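Local coordinates for oxidized polyvinyl alcohol hydrolase (Pseudomonas sp. VM15C, PDB 3WWC), which catalyses the hydrolysis of beta-diketones such as 4,6-nonanedione and of oxidized polyvinyl alcohol, the second step in polyvinyl alcohol degradation, at residues A[50-55]-A[162-167]; A[64-69]-A[154-159]; A[88-93]-A[316-321]. The protein carries 1 engineered substitution. All coordinates share one frame; numbering follows the deposited sequence.

Interaction 1: A[50-55]-A[162-167]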
loop_
_atom_site.group_PDB
_atom_site.type_symbol
_atom_site.label_atom_id
_atom_site.label_comp_id
_atom_site.label_asym_id
_atom_site.label_seq_id
_atom_site.Cartn_x
_atom_site.Cartn_y
_atom_site.Cartn_z
ATOM N N PHE A 50 -5.675 12.640 -9.723
ATOM C CA PHE A 50 -5.944 11.208 -9.672
ATOM C C PHE A 50 -6.707 10.815 -10.910
ATOM O O PHE A 50 -7.293 11.675 -11.596
ATOM C CB PHE A 50 -6.736 10.831 -8.408
ATOM C CG PHE A 50 -8.067 11.558 -8.236
ATOM C CD1 PHE A 50 -8.108 12.784 -7.570
ATOM C CD2 PHE A 50 -9.254 11.017 -8.754
ATOM C CE1 PHE A 50 -9.341 13.479 -7.405
ATOM C CE2 PHE A 50 -10.477 11.697 -8.605
ATOM C CZ PHE A 50 -10.525 12.920 -7.926
ATOM N N ILE A 51 -6.688 9.528 -11.236
ATOM C CA ILE A 51 -7.314 9.044 -12.466
ATOM C C ILE A 51 -8.382 8.034 -12.108
ATOM O O ILE A 51 -8.161 7.111 -11.302
ATOM C CB ILE A 51 -6.251 8.399 -13.373
ATOM C CG1 ILE A 51 -5.174 9.441 -13.723
ATOM C CG2 ILE A 51 -6.870 7.884 -14.686
ATOM C CD1 ILE A 51 -3.931 8.860 -14.481
ATOM N N VAL A 52 -9.523 8.135 -12.777
ATOM C CA VAL A 52 -10.629 7.241 -12.503
ATOM C C VAL A 52 -10.971 6.385 -13.702
ATOM O O VAL A 52 -11.176 6.896 -14.824
ATOM C CB VAL A 52 -11.927 8.034 -12.128
ATOM C CG1 VAL A 52 -13.138 7.045 -11.936
ATOM C CG2 VAL A 52 -11.715 8.885 -10.891
ATOM N N TYR A 53 -11.033 5.067 -13.490
ATOM C CA TYR A 53 -11.506 4.150 -14.544
ATOM C C TYR A 53 -12.755 3.482 -13.915
ATOM O O TYR A 53 -12.647 2.572 -13.066
ATOM C CB TYR A 53 -10.442 3.073 -14.880
ATOM C CG TYR A 53 -9.209 3.517 -15.668
ATOM C CD1 TYR A 53 -8.120 4.145 -15.041
ATOM C CD2 TYR A 53 -9.117 3.286 -17.047
ATOM C CE1 TYR A 53 -6.997 4.523 -15.792
ATOM C CE2 TYR A 53 -8.001 3.658 -17.783
ATOM C CZ TYR A 53 -6.950 4.278 -17.147
ATOM O OH TYR A 53 -5.815 4.638 -17.894
ATOM N N PRO A 54 -13.975 3.879 -14.338
ATOM C CA PRO A 54 -15.186 3.278 -13.762
ATOM C C PRO A 54 -15.332 1.801 -14.094
ATOM O O PRO A 54 -14.951 1.328 -15.168
ATOM C CB PRO A 54 -16.333 4.110 -14.339
ATOM C CG PRO A 54 -15.669 5.368 -14.837
ATOM C CD PRO A 54 -14.288 4.971 -15.282
ATOM N N ALA A 55 -15.892 1.057 -13.141
ATOM C CA ALA A 55 -16.070 -0.372 -13.313
ATOM C C ALA A 55 -16.910 -0.734 -14.502
ATOM O O ALA A 55 -17.929 -0.077 -14.727
ATOM C CB ALA A 55 -16.745 -0.958 -12.053
ATOM N N THR A 162 -19.474 10.403 -5.266
ATOM C CA THR A 162 -20.648 11.243 -5.538
ATOM C C THR A 162 -20.998 11.097 -7.017
ATOM O O THR A 162 -22.112 11.470 -7.425
ATOM C CB THR A 162 -20.409 12.759 -5.200
ATOM O OG1 THR A 162 -19.442 13.299 -6.116
ATOM C CG2 THR A 162 -19.997 12.957 -3.755
ATOM N N LYS A 163 -20.099 10.576 -7.853
ATOM C CA LYS A 163 -20.379 10.448 -9.279
ATOM C C LYS A 163 -20.566 9.017 -9.769
ATOM O O LYS A 163 -21.304 8.737 -10.757
ATOM C CB LYS A 163 -19.254 11.101 -10.115
ATOM C CG LYS A 163 -19.605 11.168 -11.610
ATOM C CD LYS A 163 -18.473 11.724 -12.449
ATOM C CE LYS A 163 -18.430 11.101 -13.858
ATOM N NZ LYS A 163 -19.671 11.347 -14.642
ATOM N N TYR A 164 -19.871 8.093 -9.119
ATOM C CA TYR A 164 -19.974 6.686 -9.461
ATOM C C TYR A 164 -20.405 5.951 -8.193
ATOM O O TYR A 164 -20.065 6.371 -7.093
ATOM C CB TYR A 164 -18.614 6.181 -9.948
ATOM C CG TYR A 164 -18.164 6.820 -11.233
ATOM C CD1 TYR A 164 -17.217 7.848 -11.222
ATOM C CD2 TYR A 164 -18.732 6.448 -12.468
ATOM C CE1 TYR A 164 -16.844 8.493 -12.390
ATOM C CE2 TYR A 164 -18.360 7.097 -13.653
ATOM C CZ TYR A 164 -17.416 8.113 -13.588
ATOM O OH TYR A 164 -16.976 8.764 -14.727
ATOM N N LYS A 165 -21.179 4.875 -8.337
ATOM C CA LYS A 165 -21.682 4.093 -7.194
ATOM C C LYS A 165 -20.572 3.199 -6.686
ATOM O O LYS A 165 -20.100 2.316 -7.391
ATOM C CB LYS A 165 -22.853 3.220 -7.619
ATOM C CG LYS A 165 -24.038 4.049 -8.064
ATOM C CD LYS A 165 -25.218 3.119 -8.354
ATOM C CE LYS A 165 -26.399 3.937 -8.881
ATOM N NZ LYS A 165 -27.448 3.038 -9.454
ATOM N N LEU A 166 -20.147 3.479 -5.469
ATOM C CA LEU A 166 -19.056 2.732 -4.852
ATOM C C LEU A 166 -19.565 1.951 -3.644
ATOM O O LEU A 166 -20.421 2.425 -2.879
ATOM C CB LEU A 166 -17.961 3.689 -4.365
ATOM C CG LEU A 166 -17.443 4.673 -5.429
ATOM C CD1 LEU A 166 -16.271 5.477 -4.850
ATOM C CD2 LEU A 166 -16.988 3.924 -6.694
ATOM N N ASP A 167 -19.049 0.736 -3.503
ATOM C CA ASP A 167 -19.391 -0.152 -2.388
ATOM C C ASP A 167 -18.538 0.222 -1.185
ATOM O O ASP A 167 -17.322 -0.061 -1.148
ATOM C CB ASP A 167 -19.158 -1.582 -2.846
ATOM C CG ASP A 167 -19.463 -2.616 -1.763
ATOM O OD1 ASP A 167 -19.608 -2.249 -0.587
ATOM O OD2 ASP A 167 -19.534 -3.810 -2.152
#
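Pro54 and Tyr164 make the larger part of this contact, which is carried wholly by apolar side-chain packing. The first kind of interaction is a proline resting on an aromatic face. Pro54 CG stands over one face of the Tyr164 ring, 3.4 Å from CE2 and 3.5 Å from CZ of that tyrosine, so it sits off centre, above the far half of the ring. Pro54 CB follows at 3.7 Å from Tyr164 CE2, which shows that one side of the pyrrolidine ring, and not a single corner, is laid against the aromatic. This geometry is compatible with a CH-pi contact, displaced from the ring centre. The opposite face of the phenol ring is taken by its own chain neighbour, Lys163, whose CG lies 3.9 Å above the ring plane near the rim; the ring is thus held between two aliphatic groups.

The second kind is a methyl group packed obliquely against the ring. Val52 CG1 is 4.0 Å from Tyr164 CE1. It projects there because CG1 is anti to the backbone N (chi1 176°), which turns the other branch, CG2, to the edge of the Phe50 ring. With a serine in place of Tyr164, Pro54 CG and Val52 CG1 would probably lose their shared apolar partner, and the side chain of Lys163 would be freer to turn.

Strand 46-53 lies in the large sheet between strands 36-43 and 96-100, and Val52 also touches Val160 of helix 148-160. Tyr164 belongs to the link that leaves this helix for strand 166-167, and it touches Glu35 as well. The contact therefore ties the helix-to-strand connection to the end of strand 46-53, at the margin of the sheet.

Interaction 2: A[64-69]-A[154-159]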
loop_
_atom_site.group_PDB
_atom_site.type_symbol
_atom_site.label_atom_id
_atom_site.label_comp_id
_atom_site.label_asym_id
_atom_site.label_seq_id
_atom_site.Cartn_x
_atom_site.Cartn_y
_atom_site.Cartn_z
ATOM N N VAL A 64 -13.914 -0.973 -5.084
ATOM C CA VAL A 64 -12.909 0.034 -5.442
ATOM C C VAL A 64 -11.526 -0.470 -5.264
ATOM O O VAL A 64 -11.215 -1.164 -4.281
ATOM C CB VAL A 64 -13.124 1.289 -4.563
ATOM C CG1 VAL A 64 -11.928 2.259 -4.639
ATOM C CG2 VAL A 64 -14.413 2.028 -5.057
ATOM N N TRP A 65 -10.678 -0.108 -6.235
ATOM C CA TRP A 65 -9.253 -0.432 -6.192
ATOM C C TRP A 65 -8.491 0.885 -6.336
ATOM O O TRP A 65 -8.680 1.609 -7.336
ATOM C CB TRP A 65 -8.932 -1.388 -7.344
ATOM C CG TRP A 65 -7.442 -1.673 -7.578
ATOM C CD1 TRP A 65 -6.817 -1.717 -8.796
ATOM C CD2 TRP A 65 -6.441 -2.085 -6.607
ATOM N NE1 TRP A 65 -5.512 -2.130 -8.651
ATOM C CE2 TRP A 65 -5.257 -2.363 -7.320
ATOM C CE3 TRP A 65 -6.445 -2.245 -5.205
ATOM C CZ2 TRP A 65 -4.076 -2.796 -6.690
ATOM C CZ3 TRP A 65 -5.277 -2.676 -4.574
ATOM C CH2 TRP A 65 -4.110 -2.946 -5.312
ATOM N N VAL A 66 -7.601 1.181 -5.383
ATOM C CA VAL A 66 -6.775 2.394 -5.381
ATOM C C VAL A 66 -5.326 1.907 -5.468
ATOM O O VAL A 66 -4.691 1.636 -4.454
ATOM C CB VAL A 66 -7.026 3.201 -4.062
ATOM C CG1 VAL A 66 -6.123 4.391 -3.961
ATOM C CG2 VAL A 66 -8.477 3.666 -4.053
ATOM N N PRO A 67 -4.795 1.789 -6.694
ATOM C CA PRO A 67 -3.426 1.323 -6.889
ATOM C C PRO A 67 -2.435 2.464 -6.834
ATOM O O PRO A 67 -2.692 3.579 -7.343
ATOM C CB PRO A 67 -3.490 0.705 -8.288
ATOM C CG PRO A 67 -4.484 1.619 -9.013
ATOM C CD PRO A 67 -5.538 1.837 -7.982
ATOM N N MET A 68 -1.290 2.169 -6.228
ATOM C CA MET A 68 -0.226 3.177 -6.111
ATOM C C MET A 68 1.068 2.688 -6.691
ATOM O O MET A 68 1.507 1.575 -6.396
ATOM C CB MET A 68 -0.011 3.530 -4.647
ATOM C CG MET A 68 -1.229 4.233 -4.109
ATOM S SD MET A 68 -1.132 4.558 -2.319
ATOM C CE MET A 68 -1.359 2.980 -1.678
ATOM N N THR A 69 1.709 3.538 -7.488
ATOM C CA THR A 69 3.019 3.219 -8.021
ATOM C C THR A 69 4.081 3.380 -6.940
ATOM O O THR A 69 3.788 3.733 -5.774
ATOM C CB THR A 69 3.296 4.161 -9.217
ATOM O OG1 THR A 69 4.451 3.655 -9.913
ATOM C CG2 THR A 69 3.549 5.612 -8.752
ATOM N N VAL A 154 -8.677 9.318 1.258
ATOM C CA VAL A 154 -10.039 9.180 1.789
ATOM C C VAL A 154 -10.913 10.234 1.113
ATOM O O VAL A 154 -11.986 9.927 0.633
ATOM C CB VAL A 154 -10.020 9.372 3.322
ATOM C CG1 VAL A 154 -11.474 9.425 3.884
ATOM C CG2 VAL A 154 -9.288 8.189 3.940
ATOM N N ALA A 155 -10.427 11.460 1.064
ATOM C CA ALA A 155 -11.195 12.531 0.422
ATOM C C ALA A 155 -11.432 12.270 -1.052
ATOM O O ALA A 155 -12.521 12.555 -1.598
ATOM C CB ALA A 155 -10.484 13.855 0.588
ATOM N N MET A 156 -10.439 11.689 -1.716
ATOM C CA MET A 156 -10.508 11.341 -3.126
ATOM C C MET A 156 -11.618 10.313 -3.380
ATOM O O MET A 156 -12.483 10.500 -4.240
ATOM C CB MET A 156 -9.136 10.799 -3.514
ATOM C CG MET A 156 -9.067 10.209 -4.896
ATOM S SD MET A 156 -7.472 9.423 -5.228
ATOM C CE MET A 156 -7.594 7.869 -4.253
ATOM N N VAL A 157 -11.623 9.249 -2.592
ATOM C CA VAL A 157 -12.624 8.199 -2.779
ATOM C C VAL A 157 -14.016 8.757 -2.391
ATOM O O VAL A 157 -14.991 8.490 -3.098
ATOM C CB VAL A 157 -12.268 6.973 -1.914
ATOM C CG1 VAL A 157 -13.426 5.963 -1.938
ATOM C CG2 VAL A 157 -11.028 6.286 -2.510
ATOM N N GLN A 158 -14.104 9.553 -1.318
ATOM C CA GLN A 158 -15.428 10.111 -0.932
ATOM C C GLN A 158 -15.969 11.019 -2.037
ATOM O O GLN A 158 -17.172 11.028 -2.310
ATOM C CB GLN A 158 -15.308 10.864 0.391
ATOM C CG GLN A 158 -15.191 9.909 1.558
ATOM C CD GLN A 158 -14.929 10.604 2.862
ATOM O OE1 GLN A 158 -15.252 10.063 3.931
ATOM N NE2 GLN A 158 -14.313 11.754 2.807
ATOM N N CYS A 159 -15.088 11.701 -2.751
ATOM C CA CYS A 159 -15.524 12.562 -3.844
ATOM C C CYS A 159 -15.959 11.767 -5.079
ATOM O O CYS A 159 -17.051 12.018 -5.690
ATOM C CB CYS A 159 -14.362 13.510 -4.192
ATOM S SG CYS A 159 -14.786 14.641 -5.547
#
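Val66 meets Met156 and Val157 without any flat group taking part, and the one aromatic ring of the two segments is turned elsewhere. That ring is the indole of Trp65. Pro67 CB lies 3.3 Å above one of its faces, offset toward the rim, and Trp65 NE1 is hydrogen-bonded to Asn87 OD1. Since successive strand residues alternate, Trp65 and Pro67 belong to one face of the sheet, whereas Val66 projects from the other, toward the helix.

Both branches of Val66 are used, each for a different partner. CG1, anti to the backbone N (chi1 175°), reaches Met156 CE at 3.8 Å, the two side chains meeting tip to tip. The methionine is extended through its first two torsions and bends only at the last (chi3 75°), which carries the terminal methyl toward the strand. CG2 of Val66 lies 4.0 Å from CG2 of Val157, where the two side chains meet obliquely. One valine is thereby set against two consecutive helix residues, and all three are buried.

The same packing continues into the neighbouring strands. Met156 also touches Ile98 of strand 96-100, and Val157 touches Leu171 of strand 170-176, so the helix rests across three adjacent strands. Farther along it, Cys159 forms a disulfide with Cys27.

The first eight strands of the sheet follow the alpha/beta-hydrolase order 1-2-4-3-5-6-7-8, consistent with the peptidase S9A family, and 343-346 adds an antiparallel edge strand. Strand 170-176, beside strand 62-68, leads directly to the engineered Ala177, by similarity a charge-relay position; the contact itself, a helix packed on the sheet, belongs to the hydrophobic core of that fold.

Interaction 3: A[88-93]-A[316-321]; sequences SILADH and WALDTL
His93 and Asp319 form a His-carboxylate hydrogen bond on the side of the alpha/beta-hydrolase sheet where helix 310-322 packs beside the connection that precedes strand 96-100. The two side chains come from opposite directions and meet almost in one plane, the imidazole and carboxylate planes differing by 19°. His93 NE2 donates to Asp319 OD2 over 2.7 Å, and the N-H...O angle of 172° makes the bond nearly straight. OD2 receives it on the syn side, and the acceptor lies close to the plane of the imidazole. The ring can extend this far because CG of His93 is anti to the backbone N (chi1 -159°), which swings it out toward the helix.

The other carboxylate oxygen, Asp319 OD1, is hydrogen-bonded to Tyr95 OH. With a hydrogen-bond partner at both oxygens, rotation of the carboxylate is probably restrained, and its negative charge would be expected to favour a protonated imidazole. This pair lies at the less buried part of the contact.

Deeper in, Leu90 and Leu318 pack together, both buried. Leu90 CD2 lies 4.2 Å from Leu318 CB, a terminal methyl set against the base of the other side chain. Leu318 also touches Tyr95, which therefore accompanies both the apolar and the polar half. The segment around Leu90 has helical backbone angles, with Ala91 N bonded to Ser88 O at 3.0 Å, and its winding brings Leu90 and His93 to the same side.

Within helix 310-322, Trp316 O accepts two hydrogen bonds, from Thr320 N at 2.9 Å and from Thr320 OG1 at 2.7 Å, which reach it from opposite faces of the carbonyl plane.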
loop_
_atom_site.group_PDB
_atom_site.type_symbol
_atom_site.label_atom_id
_atom_site.label_comp_id
_atom_site.label_asym_id
_atom_site.label_seq_id
_atom_site.Cartn_x
_atom_site.Cartn_y
_atom_site.Cartn_z
ATOM N N SER A 88 -5.230 -0.437 -14.503
ATOM C CA SER A 88 -6.503 0.032 -15.016
ATOM C C SER A 88 -7.333 -1.097 -15.584
ATOM O O SER A 88 -8.530 -0.946 -15.708
ATOM C CB SER A 88 -6.269 1.070 -16.126
ATOM O OG SER A 88 -5.666 0.513 -17.289
ATOM N N ILE A 89 -6.707 -2.211 -15.907
ATOM C CA ILE A 89 -7.423 -3.356 -16.454
ATOM C C ILE A 89 -8.377 -3.941 -15.450
ATOM O O ILE A 89 -9.370 -4.603 -15.854
ATOM C CB ILE A 89 -6.391 -4.402 -17.024
ATOM C CG1 ILE A 89 -5.551 -3.699 -18.092
ATOM C CG2 ILE A 89 -7.112 -5.615 -17.698
ATOM C CD1 ILE A 89 -6.376 -2.979 -19.088
ATOM N N LEU A 90 -8.157 -3.689 -14.161
ATOM C CA LEU A 90 -9.142 -4.171 -13.167
ATOM C C LEU A 90 -10.507 -3.521 -13.373
ATOM O O LEU A 90 -11.493 -4.024 -12.849
ATOM C CB LEU A 90 -8.655 -3.944 -11.752
ATOM C CG LEU A 90 -7.686 -5.097 -11.494
ATOM C CD1 LEU A 90 -6.657 -4.658 -10.570
ATOM C CD2 LEU A 90 -8.443 -6.332 -10.966
ATOM N N ALA A 91 -10.613 -2.406 -14.077
ATOM C CA ALA A 91 -11.938 -1.847 -14.342
ATOM C C ALA A 91 -12.722 -2.810 -15.274
ATOM O O ALA A 91 -13.920 -2.947 -15.122
ATOM C CB ALA A 91 -11.838 -0.406 -14.995
ATOM N N ASP A 92 -12.032 -3.525 -16.149
ATOM C CA ASP A 92 -12.660 -4.512 -17.032
ATOM C C ASP A 92 -13.034 -5.731 -16.195
ATOM O O ASP A 92 -13.730 -6.613 -16.682
ATOM C CB ASP A 92 -11.674 -5.025 -18.083
ATOM C CG ASP A 92 -11.274 -3.959 -19.115
ATOM O OD1 ASP A 92 -12.083 -3.064 -19.394
ATOM O OD2 ASP A 92 -10.159 -4.077 -19.669
ATOM N N HIS A 93 -12.563 -5.774 -14.939
ATOM C CA HIS A 93 -12.842 -6.890 -14.025
ATOM C C HIS A 93 -13.926 -6.523 -13.033
ATOM O O HIS A 93 -14.181 -7.282 -12.100
ATOM C CB HIS A 93 -11.573 -7.272 -13.301
ATOM C CG HIS A 93 -11.605 -8.663 -12.735
ATOM N ND1 HIS A 93 -11.847 -9.757 -13.548
ATOM C CD2 HIS A 93 -11.530 -9.137 -11.462
ATOM C CE1 HIS A 93 -11.939 -10.843 -12.797
ATOM N NE2 HIS A 93 -11.753 -10.497 -11.531
ATOM N N TRP A 316 -6.973 -12.393 -9.105
ATOM C CA TRP A 316 -7.070 -13.275 -7.925
ATOM C C TRP A 316 -6.950 -12.466 -6.632
ATOM O O TRP A 316 -7.740 -12.650 -5.674
ATOM C CB TRP A 316 -5.966 -14.349 -7.960
ATOM C CG TRP A 316 -5.946 -15.190 -6.721
ATOM C CD1 TRP A 316 -6.807 -16.225 -6.409
ATOM C CD2 TRP A 316 -5.126 -14.995 -5.569
ATOM N NE1 TRP A 316 -6.560 -16.680 -5.132
ATOM C CE2 TRP A 316 -5.543 -15.938 -4.587
ATOM C CE3 TRP A 316 -4.083 -14.122 -5.254
ATOM C CZ2 TRP A 316 -4.954 -16.013 -3.332
ATOM C CZ3 TRP A 316 -3.499 -14.204 -4.002
ATOM C CH2 TRP A 316 -3.942 -15.148 -3.057
ATOM N N ALA A 317 -5.978 -11.555 -6.594
ATOM C CA ALA A 317 -5.791 -10.788 -5.346
ATOM C C ALA A 317 -6.970 -9.883 -5.055
ATOM O O ALA A 317 -7.477 -9.887 -3.927
ATOM C CB ALA A 317 -4.460 -9.946 -5.441
ATOM N N LEU A 318 -7.452 -9.114 -6.043
ATOM C CA LEU A 318 -8.570 -8.225 -5.768
ATOM C C LEU A 318 -9.833 -8.982 -5.473
ATOM O O LEU A 318 -10.553 -8.598 -4.561
ATOM C CB LEU A 318 -8.772 -7.226 -6.924
ATOM C CG LEU A 318 -8.142 -5.809 -6.692
ATOM C CD1 LEU A 318 -8.749 -5.045 -5.512
ATOM C CD2 LEU A 318 -6.649 -6.003 -6.502
ATOM N N ASP A 319 -10.085 -10.078 -6.172
ATOM C CA ASP A 319 -11.295 -10.838 -5.873
ATOM C C ASP A 319 -11.201 -11.500 -4.516
ATOM O O ASP A 319 -12.242 -11.702 -3.863
ATOM C CB ASP A 319 -11.553 -11.891 -6.958
ATOM C CG ASP A 319 -11.906 -11.271 -8.296
ATOM O OD1 ASP A 319 -12.128 -10.059 -8.392
ATOM O OD2 ASP A 319 -11.945 -12.019 -9.312
ATOM N N THR A 320 -9.990 -11.843 -4.051
ATOM C CA THR A 320 -9.807 -12.416 -2.712
ATOM C C THR A 320 -10.115 -11.334 -1.683
ATOM O O THR A 320 -10.861 -11.572 -0.699
ATOM C CB THR A 320 -8.375 -12.880 -2.532
ATOM O OG1 THR A 320 -8.140 -14.026 -3.386
ATOM C CG2 THR A 320 -8.123 -13.285 -1.064
ATOM N N LEU A 321 -9.592 -10.112 -1.881
ATOM C CA LEU A 321 -9.926 -9.045 -0.932
ATOM C C LEU A 321 -11.460 -8.789 -0.929
ATOM O O LEU A 321 -12.076 -8.675 0.146
ATOM C CB LEU A 321 -9.213 -7.713 -1.314
ATOM C CG LEU A 321 -7.690 -7.769 -1.348
ATOM C CD1 LEU A 321 -7.213 -6.352 -1.709
ATOM C CD2 LEU A 321 -7.103 -8.162 0.003
#

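From the N terminus, the chain passes through 50-55, 64-69 and 88-93 before any of the three contacts closes. Helix 148-160 then closes interaction 2 on strand 62-68, and shortly afterwards 162-167 closes interaction 1, so that the loop of interaction 2 lies within that of interaction 1. Interaction 3 opens inside both loops but closes only at 316-321, crossing both. The first two join helix 148-160 and its exit to the sheet; the third joins helix 310-322 to the connection before strand 96-100. Strand 62-68 serves both faces: Val66 packs toward helix 148-160, while on the other face Trp65 NE1 lies 3.4 Å from Leu90 CD1. Phe50 CB touches Met156 SD at 3.6 Å.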